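Side-chain contacts in 2-Keto-3-deoxy-(6-phospho-)gluconate aldolase (Thermoproteus tenax, PDB 2R91), which is an aldolase of the dihydrodipicolinate synthetase family, built on a TIM barrel: residues A198-E203 with Y244-I249; G256-R259 with Y263-D266. All blocks are in the same frame, centred on the assembly; numbering follows the deposited sequence.

Contact 1 (A198-E203 with Y244-I249)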
loop_
_atom_site.group_PDB
_atom_site.type_symbol
_atom_site.label_atom_id
_atom_site.label_comp_id
_atom_site.label_asym_id
_atom_site.label_seq_id
_atom_site.Cartn_x
_atom_site.Cartn_y
_atom_site.Cartn_z
ATOM N N ALA A 198 -12.241 25.224 4.587
ATOM C CA ALA A 198 -13.391 26.145 4.609
ATOM C C ALA A 198 -13.812 26.488 6.040
ATOM O O ALA A 198 -14.506 27.475 6.255
ATOM C CB ALA A 198 -14.570 25.607 3.798
ATOM N N ASN A 199 -13.399 25.682 7.012
ATOM C CA ASN A 199 -13.633 26.046 8.404
ATOM C C ASN A 199 -12.852 27.270 8.851
ATOM O O ASN A 199 -13.382 28.116 9.554
ATOM C CB ASN A 199 -13.297 24.897 9.358
ATOM C CG ASN A 199 -14.335 23.813 9.315
ATOM O OD1 ASN A 199 -15.420 23.973 9.882
ATOM N ND2 ASN A 199 -14.041 22.733 8.594
ATOM N N TYR A 200 -11.560 27.317 8.506
ATOM C CA TYR A 200 -10.682 28.349 9.075
ATOM C C TYR A 200 -10.293 29.450 8.107
ATOM O O TYR A 200 -9.974 30.543 8.550
ATOM C CB TYR A 200 -9.437 27.733 9.733
ATOM C CG TYR A 200 -8.673 26.697 8.903
ATOM C CD1 TYR A 200 -7.649 27.080 8.036
ATOM C CD2 TYR A 200 -8.919 25.327 9.064
ATOM C CE1 TYR A 200 -6.922 26.110 7.303
ATOM C CE2 TYR A 200 -8.211 24.365 8.351
ATOM C CZ TYR A 200 -7.198 24.769 7.480
ATOM O OH TYR A 200 -6.498 23.815 6.769
ATOM N N LEU A 201 -10.315 29.170 6.804
ATOM C CA LEU A 201 -9.971 30.175 5.789
ATOM C C LEU A 201 -10.895 30.155 4.586
ATOM O O LEU A 201 -10.445 30.052 3.434
ATOM C CB LEU A 201 -8.480 30.034 5.331
ATOM C CG LEU A 201 -7.500 30.618 6.334
ATOM C CD1 LEU A 201 -6.052 30.109 6.087
ATOM C CD2 LEU A 201 -7.582 32.161 6.302
ATOM N N PRO A 202 -12.220 30.293 4.834
ATOM C CA PRO A 202 -13.161 30.307 3.716
ATOM C C PRO A 202 -12.825 31.435 2.737
ATOM O O PRO A 202 -13.033 31.279 1.544
ATOM C CB PRO A 202 -14.531 30.592 4.413
ATOM C CG PRO A 202 -14.179 31.219 5.749
ATOM C CD PRO A 202 -12.898 30.453 6.137
ATOM N N GLU A 203 -12.341 32.567 3.249
ATOM C CA GLU A 203 -12.048 33.707 2.370
ATOM C C GLU A 203 -10.881 33.392 1.435
ATOM O O GLU A 203 -10.813 33.921 0.351
ATOM C CB GLU A 203 -11.792 34.994 3.157
ATOM C CG GLU A 203 -10.630 34.971 4.174
ATOM C CD GLU A 203 -11.036 34.446 5.577
ATOM O OE1 GLU A 203 -11.491 33.319 5.694
ATOM O OE2 GLU A 203 -10.899 35.180 6.576
ATOM N N TYR A 244 -9.560 23.061 14.718
ATOM C CA TYR A 244 -10.271 23.912 15.684
ATOM C C TYR A 244 -9.423 25.110 16.085
ATOM O O TYR A 244 -9.922 26.251 16.156
ATOM C CB TYR A 244 -10.546 23.122 16.967
ATOM C CG TYR A 244 -11.569 22.028 16.851
ATOM C CD1 TYR A 244 -12.896 22.227 17.319
ATOM C CD2 TYR A 244 -11.222 20.768 16.315
ATOM C CE1 TYR A 244 -13.847 21.188 17.221
ATOM C CE2 TYR A 244 -12.164 19.736 16.207
ATOM C CZ TYR A 244 -13.482 19.958 16.696
ATOM O OH TYR A 244 -14.414 18.922 16.608
ATOM N N GLU A 245 -8.133 24.862 16.343
ATOM C CA GLU A 245 -7.238 25.971 16.696
ATOM C C GLU A 245 -7.013 26.911 15.508
ATOM O O GLU A 245 -6.933 28.139 15.691
ATOM C CB GLU A 245 -5.912 25.456 17.305
ATOM C CG GLU A 245 -4.908 26.550 17.718
ATOM C CD GLU A 245 -5.432 27.421 18.867
ATOM O OE1 GLU A 245 -6.377 27.002 19.551
ATOM O OE2 GLU A 245 -4.906 28.530 19.065
ATOM N N LEU A 246 -6.925 26.352 14.292
ATOM C CA LEU A 246 -6.836 27.175 13.083
ATOM C C LEU A 246 -8.052 28.114 12.929
ATOM O O LEU A 246 -7.913 29.278 12.530
ATOM C CB LEU A 246 -6.644 26.316 11.827
ATOM C CG LEU A 246 -5.315 25.537 11.755
ATOM C CD1 LEU A 246 -5.295 24.643 10.531
ATOM C CD2 LEU A 246 -4.092 26.513 11.739
ATOM N N VAL A 247 -9.253 27.610 13.218
ATOM C CA VAL A 247 -10.424 28.506 13.258
ATOM C C VAL A 247 -10.211 29.656 14.251
ATOM O O VAL A 247 -10.450 30.822 13.918
ATOM C CB VAL A 247 -11.734 27.746 13.622
ATOM C CG1 VAL A 247 -12.962 28.733 13.724
ATOM C CG2 VAL A 247 -12.000 26.647 12.600
ATOM N N GLU A 248 -9.776 29.350 15.470
ATOM C CA GLU A 248 -9.547 30.430 16.448
ATOM C C GLU A 248 -8.504 31.423 15.918
ATOM O O GLU A 248 -8.705 32.645 15.939
ATOM C CB GLU A 248 -9.108 29.861 17.809
ATOM C CG GLU A 248 -10.106 28.831 18.319
ATOM C CD GLU A 248 -10.226 28.741 19.829
ATOM O OE1 GLU A 248 -9.471 29.454 20.565
ATOM O OE2 GLU A 248 -11.101 27.952 20.273
ATOM N N ILE A 249 -7.383 30.885 15.435
ATOM C CA ILE A 249 -6.305 31.728 14.885
ATOM C C ILE A 249 -6.758 32.676 13.775
ATOM O O ILE A 249 -6.528 33.885 13.843
ATOM C CB ILE A 249 -5.138 30.870 14.357
ATOM C CG1 ILE A 249 -4.415 30.197 15.531
ATOM C CG2 ILE A 249 -4.145 31.749 13.524
ATOM C CD1 ILE A 249 -3.432 29.063 15.099
#
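With CG of Y200 set between its own backbone N and carbonyl carbon (chi1 49°) and CG of L246 turned beside its backbone N (chi1 -65°), the two side chains run next to each other in the same direction, and the leucine lies along one face of the phenol ring. L246 touches that face at two levels. Near the root its CB sits 3.6 Å from Y200 CG; farther out, L246 CD1 stands 3.7 Å from the centroid of the Y200 ring and only 16° off the ring normal, a CH-pi contact shifted toward the CZ end. L201 CD1, from the same segment, meets the ring at its edge, in plane.

The backbones are close as well. Y200 CB rests against the peptide between L246 and V247, 3.5 Å from V247 N, and the CA atoms of Y200 and V247 are 4.2 Å apart, so the chain at Y200 lies right on helix 239-251. V247 CG2 lies 3.7 Å from N199 O, which is buried here with no hydrogen-bonding partner in the model. No hydrogen bond crosses between the segments; the polar ends find partners elsewhere. Y200 OH bonds to Y239 OH, while the amide of N199 is gripped from both ends, ND2 by S196 O and P6 O, OD1 by H24 and the backbone N of I8.

Segment 198-203 follows the last barrel strand, 192-193, and runs into the start of helix 202-213, with L201 at the N-cap of that helix. It packs on helix 239-251, while I230 and V231 of helix 217-237 touch Y200, and L246 also meets A234 of that helix and L273 of helix 267-276.

Contact 2 (G256-R259 with Y263-D266)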
loop_
_atom_site.group_PDB
_atom_site.type_symbol
_atom_site.label_atom_id
_atom_site.label_comp_id
_atom_site.label_asym_id
_atom_site.label_seq_id
_atom_site.Cartn_x
_atom_site.Cartn_y
_atom_site.Cartn_z
ATOM N N GLY A 256 -14.558 25.748 20.124
ATOM C CA GLY A 256 -14.792 24.497 20.856
ATOM C C GLY A 256 -13.655 23.507 20.633
ATOM O O GLY A 256 -12.536 23.905 20.277
ATOM N N GLU A 257 -13.965 22.216 20.784
ATOM C CA GLU A 257 -12.968 21.145 20.922
ATOM C C GLU A 257 -13.502 19.894 20.284
ATOM O O GLU A 257 -14.733 19.722 20.190
ATOM C CB GLU A 257 -12.792 20.782 22.401
ATOM C CG GLU A 257 -12.180 21.817 23.247
ATOM C CD GLU A 257 -11.885 21.274 24.619
ATOM O OE1 GLU A 257 -12.742 20.549 25.188
ATOM O OE2 GLU A 257 -10.766 21.553 25.111
ATOM N N PRO A 258 -12.596 18.994 19.858
ATOM C CA PRO A 258 -13.001 17.636 19.470
ATOM C C PRO A 258 -13.125 16.774 20.747
ATOM O O PRO A 258 -13.159 17.317 21.849
ATOM C CB PRO A 258 -11.842 17.165 18.576
ATOM C CG PRO A 258 -10.628 17.888 19.165
ATOM C CD PRO A 258 -11.135 19.223 19.672
ATOM N N ARG A 259 -13.270 15.469 20.599
ATOM C CA ARG A 259 -13.412 14.569 21.752
ATOM C C ARG A 259 -12.523 13.338 21.569
ATOM O O ARG A 259 -12.443 12.772 20.467
ATOM C CB ARG A 259 -14.893 14.161 21.927
ATOM C CG ARG A 259 -15.193 13.112 23.014
ATOM C CD ARG A 259 -16.715 12.793 23.127
ATOM N NE ARG A 259 -17.262 12.190 21.901
ATOM C CZ ARG A 259 -18.566 12.135 21.630
ATOM N NH1 ARG A 259 -19.459 12.621 22.523
ATOM N NH2 ARG A 259 -18.982 11.583 20.486
ATOM N N TYR A 263 -8.330 13.799 20.866
ATOM C CA TYR A 263 -8.205 14.728 21.991
ATOM C C TYR A 263 -7.869 16.132 21.517
ATOM O O TYR A 263 -7.112 16.290 20.559
ATOM C CB TYR A 263 -7.135 14.263 22.986
ATOM C CG TYR A 263 -7.446 12.896 23.532
ATOM C CD1 TYR A 263 -8.347 12.743 24.615
ATOM C CD2 TYR A 263 -6.883 11.760 22.971
ATOM C CE1 TYR A 263 -8.664 11.491 25.112
ATOM C CE2 TYR A 263 -7.196 10.492 23.481
ATOM C CZ TYR A 263 -8.091 10.389 24.555
ATOM O OH TYR A 263 -8.412 9.158 25.037
ATOM N N PRO A 264 -8.452 17.159 22.176
ATOM C CA PRO A 264 -8.106 18.546 21.937
ATOM C C PRO A 264 -6.589 18.752 22.021
ATOM O O PRO A 264 -5.894 18.013 22.754
ATOM C CB PRO A 264 -8.801 19.273 23.101
ATOM C CG PRO A 264 -9.989 18.427 23.395
ATOM C CD PRO A 264 -9.489 17.027 23.227
ATOM N N LEU A 265 -6.088 19.722 21.261
ATOM C CA LEU A 265 -4.684 20.139 21.363
ATOM C C LEU A 265 -4.449 20.675 22.751
ATOM O O LEU A 265 -5.328 21.338 23.336
ATOM C CB LEU A 265 -4.364 21.278 20.390
ATOM C CG LEU A 265 -4.399 21.005 18.881
ATOM C CD1 LEU A 265 -3.814 22.206 18.119
ATOM C CD2 LEU A 265 -3.656 19.693 18.527
ATOM N N ASP A 266 -3.259 20.411 23.269
ATOM C CA ASP A 266 -2.882 20.932 24.564
ATOM C C ASP A 266 -2.318 22.353 24.413
ATOM O O ASP A 266 -2.168 22.853 23.304
ATOM C CB ASP A 266 -1.991 19.943 25.364
ATOM C CG ASP A 266 -0.595 19.726 24.773
ATOM O OD1 ASP A 266 -0.042 20.633 24.126
ATOM O OD2 ASP A 266 -0.034 18.623 24.984
#
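E257 lays a face of its carboxylate over P264 CB and CG: the carboxylate carbon CD is 3.6 Å from P264 CG, and OE2 lies 3.6 Å from P264 CB. CG of the glutamate stands beside its own backbone N (chi1 -67°) and the chain then runs extended, which brings the carboxylate over the CB-CG side of the ring. These are van der Waals contacts, and no hydrogen bond links the segments.

P258 comes next, its ring set at a slant to that of P264. P258 CD is 4.0 Å from P264 CG, and P258 CG lies 3.8 Å from P264 N; on its carbonyl side, P258 O approaches P264 CG at 3.7 Å. The two prolines meet within the loop that joins helix 239-251 to helix 267-276, in the C-terminal helical part that follows the TIM barrel, and P258 also rests on A241 and Y244 of the former helix.

At R259 the backbone still runs near Y263, with CA atoms 5.2 Å apart, but the arginine side chain leaves for a salt bridge with E52 and a hydrogen bond to A47 O. Y263 faces a second subunit, where K112 of that subunit makes a cation-pi contact with its ring.

In the fold
From the N terminus, the chain alternates strands and helices to build the eight-stranded barrel, then adds helices but no further strand after 192-193. Contact 1 closes a long, mostly helical excursion: the 40 residues between its segments run through helices 202-213 and 217-237 and into helix 239-251, which comes back against the segment just after the last barrel strand. Contact 2 follows in series, neither nesting nor crossing, and closes a short loop of three intervening residues ahead of helix 267-276. Their centres are about 15 Å apart, yet they touch: the Y244 ring packs on the backbone of 256-258, and E245 meets L265. Helix 239-251 thus joins the barrel to a loop bordering the second subunit.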